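Photoreceptor-histidine kinase BphP (PDB 6BAF) senses light through a bilin chromophore held in its chromophore-binding domain and probably passes the signal on by histidine kinase activity. Local coordinates at residues A33-P38 / R219-P224; E141-V146 / S171-A176; A159-F164 / G269-T274. One frame throughout, in Å; residues are numbered along the deposited sequence.

Interaction 1 of 3, residues A33-P38 / R219-P224; sequences ASENAP and RVRALP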
ATOM      1  N   ALA A  33      12.812 -15.937  25.891  1.00 37.71           N
ATOM      2  CA  ALA A  33      11.363 -15.826  25.843  1.00 38.54           C
ATOM      3  C   ALA A  33      10.932 -14.839  26.907  1.00 41.27           C
ATOM      4  O   ALA A  33      11.458 -14.848  28.022  1.00 40.83           O
ATOM      5  CB  ALA A  33      10.671 -17.163  26.079  1.00 37.62           C
ATOM      6  N   SER A  34       9.992 -13.965  26.563  1.00 38.94           N
ATOM      7  CA  SER A  34       9.518 -13.041  27.575  1.00 40.92           C
ATOM      8  C   SER A  34       8.575 -13.786  28.524  1.00 39.87           C
ATOM      9  O   SER A  34       7.896 -14.750  28.139  1.00 41.46           O
ATOM     10  CB  SER A  34       8.841 -11.829  26.909  1.00 39.91           C
ATOM     11  OG  SER A  34       7.786 -12.278  26.105  1.00 37.00           O
ATOM     12  N   GLU A  35       8.554 -13.350  29.779  1.00 44.26           N
ATOM     13  CA  GLU A  35       7.943 -14.149  30.844  1.00 47.70           C
ATOM     14  C   GLU A  35       6.421 -14.055  30.885  1.00 48.45           C
ATOM     15  O   GLU A  35       5.812 -14.744  31.699  1.00 49.70           O
ATOM     16  CB  GLU A  35       8.498 -13.703  32.202  1.00 48.51           C
ATOM     17  CG  GLU A  35       8.153 -12.252  32.472  1.00 49.55           C
ATOM     18  CD  GLU A  35       8.676 -11.734  33.827  1.00 57.67           C
ATOM     19  OE1 GLU A  35       9.270 -12.569  34.578  1.00 61.53           O
ATOM     20  OE2 GLU A  35       8.517 -10.498  34.105  1.00 48.40           O
ATOM     21  N   ASN A  36       5.797 -13.188  30.077  1.00 48.82           N
ATOM     22  CA  ASN A  36       4.351 -13.135  29.888  1.00 43.33           C
ATOM     23  C   ASN A  36       3.867 -14.191  28.927  1.00 46.87           C
ATOM     24  O   ASN A  36       2.685 -14.196  28.553  1.00 50.57           O
ATOM     25  CB  ASN A  36       3.942 -11.762  29.354  1.00 46.76           C
ATOM     26  CG  ASN A  36       4.528 -11.481  27.945  1.00 48.78           C
ATOM     27  OD1 ASN A  36       5.638 -11.943  27.602  1.00 46.43           O
ATOM     28  ND2 ASN A  36       3.773 -10.763  27.128  1.00 44.38           N
ATOM     29  N   ALA A  37       4.748 -15.080  28.483  1.00 46.98           N
ATOM     30  CA  ALA A  37       4.312 -16.111  27.545  1.00 48.85           C
ATOM     31  C   ALA A  37       3.162 -16.990  28.047  1.00 51.57           C
ATOM     32  O   ALA A  37       2.382 -17.455  27.194  1.00 52.58           O
ATOM     33  CB  ALA A  37       5.512 -16.980  27.144  1.00 48.48           C
ATOM     34  N   PRO A  38       3.021 -17.301  29.347  1.00 56.58           N
ATOM     35  CA  PRO A  38       1.827 -18.072  29.776  1.00 52.23           C
ATOM     36  C   PRO A  38       0.512 -17.378  29.453  1.00 54.21           C
ATOM     37  O   PRO A  38      -0.392 -17.989  28.864  1.00 56.22           O
ATOM     38  CB  PRO A  38       2.034 -18.212  31.292  1.00 56.20           C
ATOM     39  CG  PRO A  38       3.536 -18.087  31.490  1.00 56.28           C
ATOM     40  CD  PRO A  38       3.962 -17.071  30.473  1.00 53.92           C
ATOM     41  N   ARG A 219       9.830  -9.393  31.797  1.00 46.05           N
ATOM     42  CA  ARG A 219      11.258  -9.692  31.662  1.00 49.41           C
ATOM     43  C   ARG A 219      11.494 -10.717  30.557  1.00 41.60           C
ATOM     44  O   ARG A 219      10.695 -11.631  30.337  1.00 44.39           O
ATOM     45  CB  ARG A 219      11.854 -10.215  32.988  1.00 49.91           C
ATOM     46  CG  ARG A 219      11.691  -9.221  34.140  1.00 60.00           C
ATOM     47  CD  ARG A 219      12.804  -8.179  34.139  1.00 64.56           C
ATOM     48  NE  ARG A 219      12.186  -6.876  34.414  1.00 81.56           N
ATOM     49  CZ  ARG A 219      12.776  -5.678  34.276  1.00 88.37           C
ATOM     50  NH1 ARG A 219      14.055  -5.597  33.843  1.00 82.32           N
ATOM     51  NH2 ARG A 219      12.062  -4.564  34.559  1.00 83.53           N
ATOM     52  N   VAL A 220      12.609 -10.552  29.859  1.00 42.17           N
ATOM     53  CA  VAL A 220      13.034 -11.508  28.847  1.00 44.45           C
ATOM     54  C   VAL A 220      13.969 -12.496  29.530  1.00 45.52           C
ATOM     55  O   VAL A 220      15.064 -12.118  29.962  1.00 44.56           O
ATOM     56  CB  VAL A 220      13.730 -10.821  27.669  1.00 44.12           C
ATOM     57  CG1 VAL A 220      14.096 -11.861  26.657  1.00 39.23           C
ATOM     58  CG2 VAL A 220      12.802  -9.757  27.050  1.00 40.46           C
ATOM     59  N   ARG A 221      13.532 -13.748  29.642  1.00 41.04           N
ATOM     60  CA  ARG A 221      14.330 -14.812  30.240  1.00 42.97           C
ATOM     61  C   ARG A 221      15.160 -15.484  29.160  1.00 43.14           C
ATOM     62  O   ARG A 221      14.736 -15.571  28.008  1.00 41.44           O
ATOM     63  CB  ARG A 221      13.439 -15.877  30.904  1.00 46.87           C
ATOM     64  CG  ARG A 221      12.309 -15.334  31.766  1.00 59.12           C
ATOM     65  CD  ARG A 221      12.636 -15.222  33.268  1.00 66.87           C
ATOM     66  NE  ARG A 221      11.425 -14.908  34.055  1.00 73.48           N
ATOM     67  CZ  ARG A 221      10.533 -15.821  34.473  1.00 78.26           C
ATOM     68  NH1 ARG A 221      10.699 -17.127  34.198  1.00 71.33           N
ATOM     69  NH2 ARG A 221       9.462 -15.434  35.169  1.00 73.87           N
ATOM     70  N   ALA A 222      16.315 -16.030  29.546  1.00 38.69           N
ATOM     71  CA  ALA A 222      17.225 -16.636  28.586  1.00 41.01           C
ATOM     72  C   ALA A 222      17.769 -17.959  29.129  1.00 44.49           C
ATOM     73  O   ALA A 222      17.824 -18.180  30.340  1.00 42.44           O
ATOM     74  CB  ALA A 222      18.375 -15.664  28.264  1.00 40.85           C
ATOM     75  N   LEU A 223      18.164 -18.839  28.214  1.00 44.74           N
ATOM     76  CA  LEU A 223      18.931 -20.023  28.582  1.00 41.59           C
ATOM     77  C   LEU A 223      20.194 -19.603  29.340  1.00 43.11           C
ATOM     78  O   LEU A 223      20.716 -18.495  29.121  1.00 40.90           O
ATOM     79  CB  LEU A 223      19.338 -20.812  27.346  1.00 36.01           C
ATOM     80  CG  LEU A 223      18.279 -21.565  26.554  1.00 43.31           C
ATOM     81  CD1 LEU A 223      18.883 -22.030  25.221  1.00 38.36           C
ATOM     82  CD2 LEU A 223      17.769 -22.764  27.382  1.00 39.26           C
ATOM     83  N   PRO A 224      20.693 -20.466  30.239  1.00 42.16           N
ATOM     84  CA  PRO A 224      21.996 -20.218  30.885  1.00 41.94           C
ATOM     85  C   PRO A 224      23.056 -19.978  29.827  1.00 38.96           C
ATOM     86  O   PRO A 224      23.047 -20.603  28.768  1.00 41.09           O
ATOM     87  CB  PRO A 224      22.268 -21.521  31.656  1.00 43.32           C
ATOM     88  CG  PRO A 224      20.936 -22.173  31.828  1.00 41.62           C
ATOM     89  CD  PRO A 224      20.127 -21.782  30.596  1.00 38.25           C
TER
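E35 reaches across to both R219 and R221, using a different carboxylate oxygen for each. In the salt bridge, R221 NH2 donates to E35 OE1 (2.9 Å), meeting that oxygen's anti lone pair, and R221 NE adds a weak bond to the same oxygen. The two side chains cross at about a right angle, the carboxylate and guanidinium planes standing 87° apart, while E35 CB lies over one face of the guanidinium. E35 OE2 instead accepts the backbone N of R219 at 2.9 Å, from 57° out of the carboxylate plane. An extended chain beyond CG carries the carboxylate alongside the CB and CG of R219.

Backbone bonds form an antiparallel ladder. A33 and R221 are a hydrogen-bonded pair, with A33 N to R221 O and R221 N to A33 O both at 2.9 Å. S34 and V220 form the next, non-hydrogen-bonded pair, and E35 N donates to R219 O at 2.8 Å.

Beyond the ladder the chain makes a type I turn from S34 to A37. There S34 OG donates to N36 OD1 at 2.6 Å, and N36 ND2 bonds to the carbonyls of P16 and G18.

Strand 218-222, contributed by the GAF domain, joins the PAS sheet between strands 13-14 and 30-34, as expected where the N-terminal segment threads a GAF loop in the knot of bacterial phytochromes.

Interaction 2 of 3, residues E141-V146 / S171-A176; sequences ELCEAV and SVIAEA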
ATOM      1  N   GLU A 141       0.790  22.745   4.491  1.00 52.20           N
ATOM      2  CA  GLU A 141      -0.375  21.944   4.111  1.00 54.91           C
ATOM      3  C   GLU A 141      -0.050  20.457   4.191  1.00 45.41           C
ATOM      4  O   GLU A 141      -0.893  19.659   4.623  1.00 44.97           O
ATOM      5  CB  GLU A 141      -0.859  22.318   2.702  1.00 57.53           C
ATOM      6  CG  GLU A 141      -1.373  23.758   2.583  1.00 60.99           C
ATOM      7  CD  GLU A 141      -2.217  24.011   1.329  1.00 69.89           C
ATOM      8  OE1 GLU A 141      -2.114  23.236   0.349  1.00 67.33           O
ATOM      9  OE2 GLU A 141      -3.014  24.980   1.347  1.00 74.12           O
ATOM     10  N   LEU A 142       1.160  20.075   3.753  1.00 40.42           N
ATOM     11  CA  LEU A 142       1.657  18.717   3.953  1.00 42.01           C
ATOM     12  C   LEU A 142       1.493  18.282   5.409  1.00 48.88           C
ATOM     13  O   LEU A 142       0.872  17.249   5.697  1.00 43.57           O
ATOM     14  CB  LEU A 142       3.124  18.655   3.551  1.00 46.46           C
ATOM     15  CG  LEU A 142       3.690  17.444   2.826  1.00 48.33           C
ATOM     16  CD1 LEU A 142       5.084  17.191   3.261  1.00 45.02           C
ATOM     17  CD2 LEU A 142       2.819  16.206   2.933  1.00 48.84           C
ATOM     18  N   CYS A 143       2.006  19.098   6.352  1.00 42.86           N
ATOM     19  CA  CYS A 143       1.912  18.758   7.774  1.00 44.10           C
ATOM     20  C   CYS A 143       0.464  18.592   8.201  1.00 43.21           C
ATOM     21  O   CYS A 143       0.108  17.614   8.871  1.00 45.06           O
ATOM     22  CB  CYS A 143       2.622  19.830   8.637  1.00 38.74           C
ATOM     23  SG  CYS A 143       4.388  19.997   8.262  1.00 51.87           S
ATOM     24  N   GLU A 144      -0.404  19.514   7.802  1.00 44.86           N
ATOM     25  CA  GLU A 144      -1.794  19.377   8.243  1.00 46.97           C
ATOM     26  C   GLU A 144      -2.472  18.164   7.606  1.00 45.73           C
ATOM     27  O   GLU A 144      -3.298  17.500   8.254  1.00 46.78           O
ATOM     28  CB  GLU A 144      -2.586  20.663   7.936  1.00 57.48           C
ATOM     29  CG  GLU A 144      -3.286  21.293   9.206  1.00 69.75           C
ATOM     30  CD  GLU A 144      -4.588  20.569   9.648  1.00 72.84           C
ATOM     31  OE1 GLU A 144      -5.235  19.922   8.766  1.00 76.88           O
ATOM     32  OE2 GLU A 144      -4.956  20.636  10.873  1.00 66.94           O
ATOM     33  N   ALA A 145      -2.121  17.840   6.362  1.00 44.23           N
ATOM     34  CA  ALA A 145      -2.698  16.655   5.726  1.00 48.71           C
ATOM     35  C   ALA A 145      -2.301  15.384   6.481  1.00 43.85           C
ATOM     36  O   ALA A 145      -3.151  14.524   6.763  1.00 44.52           O
ATOM     37  CB  ALA A 145      -2.262  16.602   4.254  1.00 39.54           C
ATOM     38  N   VAL A 146      -1.018  15.271   6.845  1.00 42.01           N
ATOM     39  CA  VAL A 146      -0.494  14.064   7.503  1.00 43.08           C
ATOM     40  C   VAL A 146      -1.169  13.849   8.849  1.00 40.74           C
ATOM     41  O   VAL A 146      -1.604  12.748   9.204  1.00 40.45           O
ATOM     42  CB  VAL A 146       1.030  14.180   7.677  1.00 42.41           C
ATOM     43  CG1 VAL A 146       1.540  13.108   8.641  1.00 37.96           C
ATOM     44  CG2 VAL A 146       1.731  14.114   6.329  1.00 38.95           C
ATOM     45  N   SER A 171       9.328  22.070  18.002  1.00 40.83           N
ATOM     46  CA  SER A 171       8.168  22.929  17.850  1.00 40.44           C
ATOM     47  C   SER A 171       6.990  22.122  17.336  1.00 41.22           C
ATOM     48  O   SER A 171       7.155  21.332  16.397  1.00 39.75           O
ATOM     49  CB  SER A 171       8.436  24.032  16.846  1.00 40.10           C
ATOM     50  OG  SER A 171       9.438  24.874  17.347  1.00 57.44           O
ATOM     51  N   VAL A 172       5.809  22.358  17.916  1.00 39.18           N
ATOM     52  CA  VAL A 172       4.555  21.784  17.428  1.00 41.22           C
ATOM     53  C   VAL A 172       4.070  22.663  16.280  1.00 42.93           C
ATOM     54  O   VAL A 172       3.453  23.716  16.500  1.00 43.66           O
ATOM     55  CB  VAL A 172       3.507  21.679  18.525  1.00 39.40           C
ATOM     56  CG1 VAL A 172       2.239  21.027  17.959  1.00 36.86           C
ATOM     57  CG2 VAL A 172       4.069  20.886  19.715  1.00 41.43           C
ATOM     58  N   ILE A 173       4.365  22.250  15.045  1.00 44.17           N
ATOM     59  CA  ILE A 173       4.025  23.072  13.882  1.00 42.95           C
ATOM     60  C   ILE A 173       2.698  22.687  13.214  1.00 45.04           C
ATOM     61  O   ILE A 173       2.219  23.439  12.358  1.00 47.20           O
ATOM     62  CB  ILE A 173       5.157  23.038  12.843  1.00 43.17           C
ATOM     63  CG1 ILE A 173       5.236  21.650  12.181  1.00 40.69           C
ATOM     64  CG2 ILE A 173       6.483  23.467  13.469  1.00 40.26           C
ATOM     65  CD1 ILE A 173       6.308  21.593  11.033  1.00 41.65           C
ATOM     66  N   ALA A 174       2.093  21.563  13.563  1.00 41.70           N
ATOM     67  CA  ALA A 174       0.762  21.233  13.048  1.00 44.48           C
ATOM     68  C   ALA A 174       0.086  20.306  14.034  1.00 42.23           C
ATOM     69  O   ALA A 174       0.746  19.502  14.707  1.00 42.72           O
ATOM     70  CB  ALA A 174       0.799  20.567  11.661  1.00 42.20           C
ATOM     71  N   GLU A 175      -1.227  20.433  14.142  1.00 39.63           N
ATOM     72  CA  GLU A 175      -1.949  19.623  15.107  1.00 41.49           C
ATOM     73  C   GLU A 175      -3.359  19.313  14.622  1.00 45.67           C
ATOM     74  O   GLU A 175      -4.076  20.219  14.199  1.00 49.55           O
ATOM     75  CB  GLU A 175      -2.026  20.359  16.439  1.00 40.81           C
ATOM     76  CG  GLU A 175      -2.846  19.689  17.512  1.00 41.15           C
ATOM     77  CD  GLU A 175      -2.694  20.466  18.850  1.00 48.84           C
ATOM     78  OE1 GLU A 175      -2.837  21.716  18.834  1.00 49.40           O
ATOM     79  OE2 GLU A 175      -2.397  19.849  19.905  1.00 48.16           O
ATOM     80  N   ALA A 176      -3.780  18.058  14.776  1.00 40.89           N
ATOM     81  CA  ALA A 176      -5.172  17.671  14.688  1.00 43.17           C
ATOM     82  C   ALA A 176      -5.569  17.004  15.984  1.00 45.19           C
ATOM     83  O   ALA A 176      -4.828  16.167  16.510  1.00 46.48           O
ATOM     84  CB  ALA A 176      -5.400  16.719  13.495  1.00 44.24           C
TER
HETATM   85  O   HOH W   1      -2.658  22.480  12.578  1.00 51.59           O
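C143 faces the strand and is the centre of the apolar contact. Its CB lies 3.6 Å from A174 CB, two small groups meeting where the axes of the helix and strand segments come within 7.5 Å of each other. The sulfur takes a different partner: C143 SG, turned beside the backbone N (chi1 -61°), touches I173 CD1 at 3.7 Å. The helix and strand segments run in roughly the same direction, 37° apart.

The strand is irregular here, which probably lets two successive residues, I173 and A174, both meet C143. I173 has a near-helical backbone (psi -11°), and both I173 and A174 bond to I161 of the neighbouring strand, which is consistent with a classic beta bulge. I161 and M297 of helix 284-300 also pack on C143.

The polar contact lies beside this patch and runs through water. Water W1 accepts the backbone N of E175 at 2.9 Å and donates a weak bond to E144 OE2 at 3.4 Å. E144 bends at chi2 to carry its carboxylate there, and its other oxygen, OE1, has a weak bond from Q148 NE2. E144 OE2 also lies 3.5 Å from E175 O, but both are acceptors. The E175 side chain starts away from the helix; its oxygens accept the backbone N atoms of Y184 (at OE2) and L185 (at OE1).

The join is thus one of apolar groups, C143 and A174 buried and I173 at their side, with one water at the partly exposed border. There the E144 carboxylate has weak bonds to the water and Q148, whereas E175 is probably favoured as an anion by its two N-H donors.

Interaction 3 of 3, residues A159-F164 / G269-T274; sequences AIIYRF and GLISCT. With BLR (3-[5-[(Z)-(4-ethenyl-3-methyl-5-oxidanylidene-pyrrol-2-ylidene)methyl]-2-[[5-[(Z)-(3-ethenyl-4-methyl-5-oxidanylidene-pyrrol-2-ylidene)methyl]-3-(3-hydroxy-3-oxopropyl)-4-methyl-1H-pyrrol-2-yl]methyl]-4-methyl-1H-pyrrol-3-yl]propanoic acid), chain B.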
ATOM      1  N   ALA A 159      -2.750  14.317  17.199  1.00 36.24           N
ATOM      2  CA  ALA A 159      -1.626  13.990  16.344  1.00 39.65           C
ATOM      3  C   ALA A 159      -0.971  15.302  15.976  1.00 41.66           C
ATOM      4  O   ALA A 159      -1.661  16.226  15.538  1.00 42.92           O
ATOM      5  CB  ALA A 159      -2.050  13.233  15.063  1.00 38.00           C
ATOM      6  N   ILE A 160       0.355  15.395  16.139  1.00 37.56           N
ATOM      7  CA  ILE A 160       1.076  16.610  15.810  1.00 37.32           C
ATOM      8  C   ILE A 160       2.228  16.266  14.890  1.00 35.79           C
ATOM      9  O   ILE A 160       2.665  15.113  14.809  1.00 38.04           O
ATOM     10  CB  ILE A 160       1.592  17.337  17.078  1.00 39.93           C
ATOM     11  CG1 ILE A 160       2.621  16.453  17.826  1.00 40.52           C
ATOM     12  CG2 ILE A 160       0.410  17.669  17.996  1.00 38.97           C
ATOM     13  CD1 ILE A 160       3.537  17.248  18.848  1.00 37.66           C
ATOM     14  N   ILE A 161       2.705  17.277  14.171  1.00 35.38           N
ATOM     15  CA  ILE A 161       4.048  17.274  13.609  1.00 35.78           C
ATOM     16  C   ILE A 161       4.954  18.020  14.587  1.00 41.66           C
ATOM     17  O   ILE A 161       4.709  19.187  14.914  1.00 36.70           O
ATOM     18  CB  ILE A 161       4.119  17.945  12.230  1.00 37.52           C
ATOM     19  CG1 ILE A 161       3.195  17.267  11.186  1.00 39.54           C
ATOM     20  CG2 ILE A 161       5.556  17.867  11.769  1.00 33.74           C
ATOM     21  CD1 ILE A 161       3.445  15.790  11.019  1.00 36.24           C
ATOM     22  N   TYR A 162       6.012  17.366  15.036  1.00 40.60           N
ATOM     23  CA  TYR A 162       6.953  17.930  15.989  1.00 36.26           C
ATOM     24  C   TYR A 162       8.259  18.098  15.235  1.00 35.59           C
ATOM     25  O   TYR A 162       8.890  17.111  14.864  1.00 41.29           O
ATOM     26  CB  TYR A 162       7.094  16.987  17.176  1.00 40.75           C
ATOM     27  CG  TYR A 162       7.952  17.524  18.322  1.00 43.60           C
ATOM     28  CD1 TYR A 162       7.431  18.464  19.223  1.00 41.10           C
ATOM     29  CD2 TYR A 162       9.268  17.088  18.504  1.00 43.81           C
ATOM     30  CE1 TYR A 162       8.193  18.950  20.293  1.00 47.64           C
ATOM     31  CE2 TYR A 162      10.055  17.572  19.583  1.00 43.45           C
ATOM     32  CZ  TYR A 162       9.501  18.497  20.469  1.00 47.91           C
ATOM     33  OH  TYR A 162      10.244  18.989  21.525  1.00 47.68           O
ATOM     34  N   ARG A 163       8.663  19.323  14.984  1.00 30.50           N
ATOM     35  CA  ARG A 163       9.816  19.577  14.146  1.00 38.02           C
ATOM     36  C   ARG A 163      11.003  20.026  15.000  1.00 42.17           C
ATOM     37  O   ARG A 163      10.832  20.845  15.900  1.00 42.01           O
ATOM     38  CB  ARG A 163       9.488  20.657  13.120  1.00 34.51           C
ATOM     39  CG  ARG A 163      10.643  20.873  12.180  1.00 40.47           C
ATOM     40  CD  ARG A 163      10.382  22.066  11.286  1.00 45.36           C
ATOM     41  NE  ARG A 163      11.477  22.171  10.323  1.00 49.51           N
ATOM     42  CZ  ARG A 163      11.471  22.991   9.274  1.00 54.36           C
ATOM     43  NH1 ARG A 163      10.410  23.783   9.045  1.00 48.84           N
ATOM     44  NH2 ARG A 163      12.518  22.997   8.448  1.00 50.77           N
ATOM     45  N   PHE A 164      12.197  19.492  14.715  1.00 40.50           N
ATOM     46  CA  PHE A 164      13.415  19.816  15.455  1.00 37.67           C
ATOM     47  C   PHE A 164      14.117  21.022  14.844  1.00 45.66           C
ATOM     48  O   PHE A 164      14.224  21.138  13.620  1.00 43.55           O
ATOM     49  CB  PHE A 164      14.387  18.627  15.468  1.00 39.33           C
ATOM     50  CG  PHE A 164      13.858  17.382  16.201  1.00 39.07           C
ATOM     51  CD1 PHE A 164      13.731  17.365  17.592  1.00 36.17           C
ATOM     52  CD2 PHE A 164      13.495  16.238  15.483  1.00 36.06           C
ATOM     53  CE1 PHE A 164      13.234  16.251  18.270  1.00 36.07           C
ATOM     54  CE2 PHE A 164      12.997  15.089  16.134  1.00 38.18           C
ATOM     55  CZ  PHE A 164      12.860  15.078  17.546  1.00 37.89           C
ATOM     56  N   GLY A 269      11.979  15.445  12.436  1.00 35.54           N
ATOM     57  CA  GLY A 269      10.752  15.693  13.147  1.00 33.46           C
ATOM     58  C   GLY A 269      10.111  14.369  13.457  1.00 37.41           C
ATOM     59  O   GLY A 269      10.659  13.303  13.173  1.00 37.10           O
ATOM     60  N   LEU A 270       8.953  14.460  14.088  1.00 33.76           N
ATOM     61  CA  LEU A 270       8.181  13.287  14.432  1.00 39.09           C
ATOM     62  C   LEU A 270       6.738  13.583  14.077  1.00 39.50           C
ATOM     63  O   LEU A 270       6.299  14.726  14.178  1.00 38.17           O
ATOM     64  CB  LEU A 270       8.224  12.945  15.938  1.00 36.20           C
ATOM     65  CG  LEU A 270       9.532  12.654  16.680  1.00 38.21           C
ATOM     66  CD1 LEU A 270       9.133  12.316  18.111  1.00 36.63           C
ATOM     67  CD2 LEU A 270      10.254  11.492  16.055  1.00 35.04           C
ATOM     68  N   ILE A 271       6.014  12.552  13.671  1.00 37.75           N
ATOM     69  CA  ILE A 271       4.568  12.528  13.814  1.00 34.92           C
ATOM     70  C   ILE A 271       4.326  11.924  15.180  1.00 35.19           C
ATOM     71  O   ILE A 271       4.681  10.771  15.417  1.00 37.20           O
ATOM     72  CB  ILE A 271       3.880  11.685  12.722  1.00 38.13           C
ATOM     73  CG1 ILE A 271       4.302  12.114  11.313  1.00 37.63           C
ATOM     74  CG2 ILE A 271       2.356  11.793  12.864  1.00 36.04           C
ATOM     75  CD1 ILE A 271       3.951  11.048  10.220  1.00 37.03           C
ATOM     76  N   SER A 272       3.720  12.680  16.085  1.00 37.58           N
ATOM     77  CA  SER A 272       3.527  12.234  17.458  1.00 36.88           C
ATOM     78  C   SER A 272       2.044  12.195  17.756  1.00 38.26           C
ATOM     79  O   SER A 272       1.366  13.207  17.587  1.00 41.44           O
ATOM     80  CB  SER A 272       4.245  13.192  18.462  1.00 38.72           C
ATOM     81  OG  SER A 272       3.942  12.798  19.813  1.00 39.20           O
ATOM     82  N   CYS A 273       1.544  11.046  18.214  1.00 36.57           N
ATOM     83  CA  CYS A 273       0.138  10.867  18.563  1.00 41.17           C
ATOM     84  C   CYS A 273       0.024  10.549  20.027  1.00 42.02           C
ATOM     85  O   CYS A 273       0.857   9.807  20.574  1.00 42.43           O
ATOM     86  CB  CYS A 273      -0.541   9.711  17.798  1.00 38.54           C
ATOM     87  SG  CYS A 273      -0.207   9.811  16.034  1.00 41.06           S
ATOM     88  N   THR A 274      -1.035  11.072  20.649  1.00 39.74           N
ATOM     89  CA  THR A 274      -1.241  10.870  22.073  1.00 40.80           C
ATOM     90  C   THR A 274      -2.723  10.682  22.334  1.00 43.70           C
ATOM     91  O   THR A 274      -3.582  11.250  21.644  1.00 43.39           O
ATOM     92  CB  THR A 274      -0.680  12.057  22.907  1.00 43.00           C
ATOM     93  OG1 THR A 274      -1.098  13.291  22.321  1.00 44.43           O
ATOM     94  CG2 THR A 274       0.870  12.056  22.895  1.00 41.37           C
TER
HETATM   95  CHA BLR B 401      10.899   9.878  24.266  1.00 38.50           C
HETATM   96  NA  BLR B 401       9.689  12.099  24.403  1.00 39.44           N
HETATM   97  C1A BLR B 401       9.899  10.911  23.818  1.00 42.04           C
HETATM   98  C2A BLR B 401       9.057  10.757  22.712  1.00 37.67           C
HETATM   99  C3A BLR B 401       8.331  11.888  22.599  1.00 42.52           C
HETATM  100  C4A BLR B 401       8.722  12.709  23.667  1.00 41.82           C
HETATM  101  CMA BLR B 401       7.283  12.165  21.480  1.00 38.38           C
HETATM  102  CAA BLR B 401       9.020   9.524  21.807  1.00 34.23           C
HETATM  103  CBA BLR B 401       8.164   8.371  22.393  1.00 37.04           C
HETATM  104  CGA BLR B 401       6.659   8.630  22.217  1.00 41.29           C
HETATM  105  O1A BLR B 401       6.232   8.768  21.034  1.00 38.66           O
HETATM  106  O2A BLR B 401       5.842   8.714  23.213  1.00 38.29           O
HETATM  107  CHB BLR B 401       8.269  14.103  24.045  1.00 41.32           C
HETATM  108  NB  BLR B 401       5.790  13.926  23.639  1.00 44.16           N
HETATM  109  C1B BLR B 401       7.113  14.643  23.784  1.00 41.51           C
HETATM  110  C2B BLR B 401       6.831  16.089  23.611  1.00 42.83           C
HETATM  111  C3B BLR B 401       5.465  16.308  23.360  1.00 49.38           C
HETATM  112  C4B BLR B 401       4.744  15.005  23.356  1.00 51.75           C
HETATM  113  CMB BLR B 401       7.862  17.222  23.669  1.00 44.80           C
HETATM  114  OB  BLR B 401       3.593  14.800  23.195  1.00 55.23           O
HETATM  115  CAB BLR B 401       4.886  17.709  23.102  1.00 47.19           C
HETATM  116  CBB BLR B 401       3.640  17.885  22.729  1.00 49.97           C
HETATM  117  NC  BLR B 401      11.861  13.155  28.602  1.00 43.09           N
HETATM  118  C1C BLR B 401      11.811  14.399  29.472  1.00 49.36           C
HETATM  119  C2C BLR B 401      13.024  14.327  30.341  1.00 51.70           C
HETATM  120  C3C BLR B 401      13.804  13.174  30.061  1.00 50.01           C
HETATM  121  C4C BLR B 401      13.120  12.394  28.982  1.00 45.79           C
HETATM  122  CMC BLR B 401      13.350  15.399  31.359  1.00 58.02           C
HETATM  123  OC  BLR B 401      10.981  15.242  29.480  1.00 51.59           O
HETATM  124  CAC BLR B 401      15.118  12.776  30.761  1.00 56.94           C
HETATM  125  CBC BLR B 401      16.160  13.622  30.849  1.00 66.13           C
HETATM  126  CHD BLR B 401      13.539  11.275  28.476  1.00 43.89           C
HETATM  127  ND  BLR B 401      11.899  11.071  26.335  1.00 38.09           N
HETATM  128  C1D BLR B 401      12.943  10.593  27.271  1.00 42.25           C
HETATM  129  C2D BLR B 401      13.396   9.261  26.906  1.00 41.84           C
HETATM  130  C3D BLR B 401      12.664   8.883  25.703  1.00 37.15           C
HETATM  131  C4D BLR B 401      11.728   9.993  25.299  1.00 42.41           C
HETATM  132  CMD BLR B 401      14.466   8.451  27.649  1.00 39.55           C
HETATM  133  CAD BLR B 401      12.794   7.566  24.966  1.00 33.98           C
HETATM  134  CBD BLR B 401      11.666   6.651  25.413  1.00 36.64           C
HETATM  135  CGD BLR B 401      12.034   5.358  24.712  1.00 40.86           C
HETATM  136  O1D BLR B 401      12.063   5.328  23.434  1.00 36.54           O
HETATM  137  O2D BLR B 401      12.392   4.366  25.417  1.00 40.77           O
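I160 CG1 packs 3.7 Å from S272 CB beside the bilin, and I160 CD1 reaches the vinyl carbon CBB of BLR at 3.9 Å. S272 OG, swung opposite the backbone N (chi1 175°), lies 3.8 Å from BLR CMA; L270 CD1 touches the same methyl. Y162 presents CE1, CZ and OH to methyl CMB, which approaches its ring obliquely, with OH nearest at 3.7 Å. I160, Y162, L270 and S272 thus share one face of the central antiparallel sheet of the GAF domain, lining the chromophore pocket. On the other face I161 CD1 lies 3.8 Å from I271 CG1, side by side, and A159 CB meets C273 SG; C143, V146 and V150 of helix 139-154 cover I161, I271 and C273. The backbone sets this register with two hydrogen-bonded pairs, I160 with S272 and Y162 with L270. The bond from Y162 N to L270 O is 2.8 Å long and nearly straight (174°). At the end of the ladder F164 turns its ring edge to G269 N, 3.5 Å from CD2, and W168 meets the same ring. Farther out, R158 NE is hydrogen-bonded to T274 OG1; T274 also nears the bilin with CG2.

How the interactions relate
Interactions 2 and 3 belong to one unit of the GAF domain, their centres 8 Å apart, whereas interaction 1 lies across the chain's centre, about 34 Å from interaction 3 and 41 Å from interaction 2 between centres. Strand 170-177 of interaction 2 pairs with strand 158-164 of interaction 3: S171 N lies 2.9 Å from R163 O, probably a hydrogen bond. On the helix-covered face, V146 CG1 packs 3.5 Å from I271 CD1. Interaction 3 touches the bilin directly. In interaction 2 the side chain of E175 is about 7 Å from the bound BLR. In interaction 1 the side chain of R219 is about 13 Å from the bound BLR. The segments of interaction 3 alternate along the chain with those of both others.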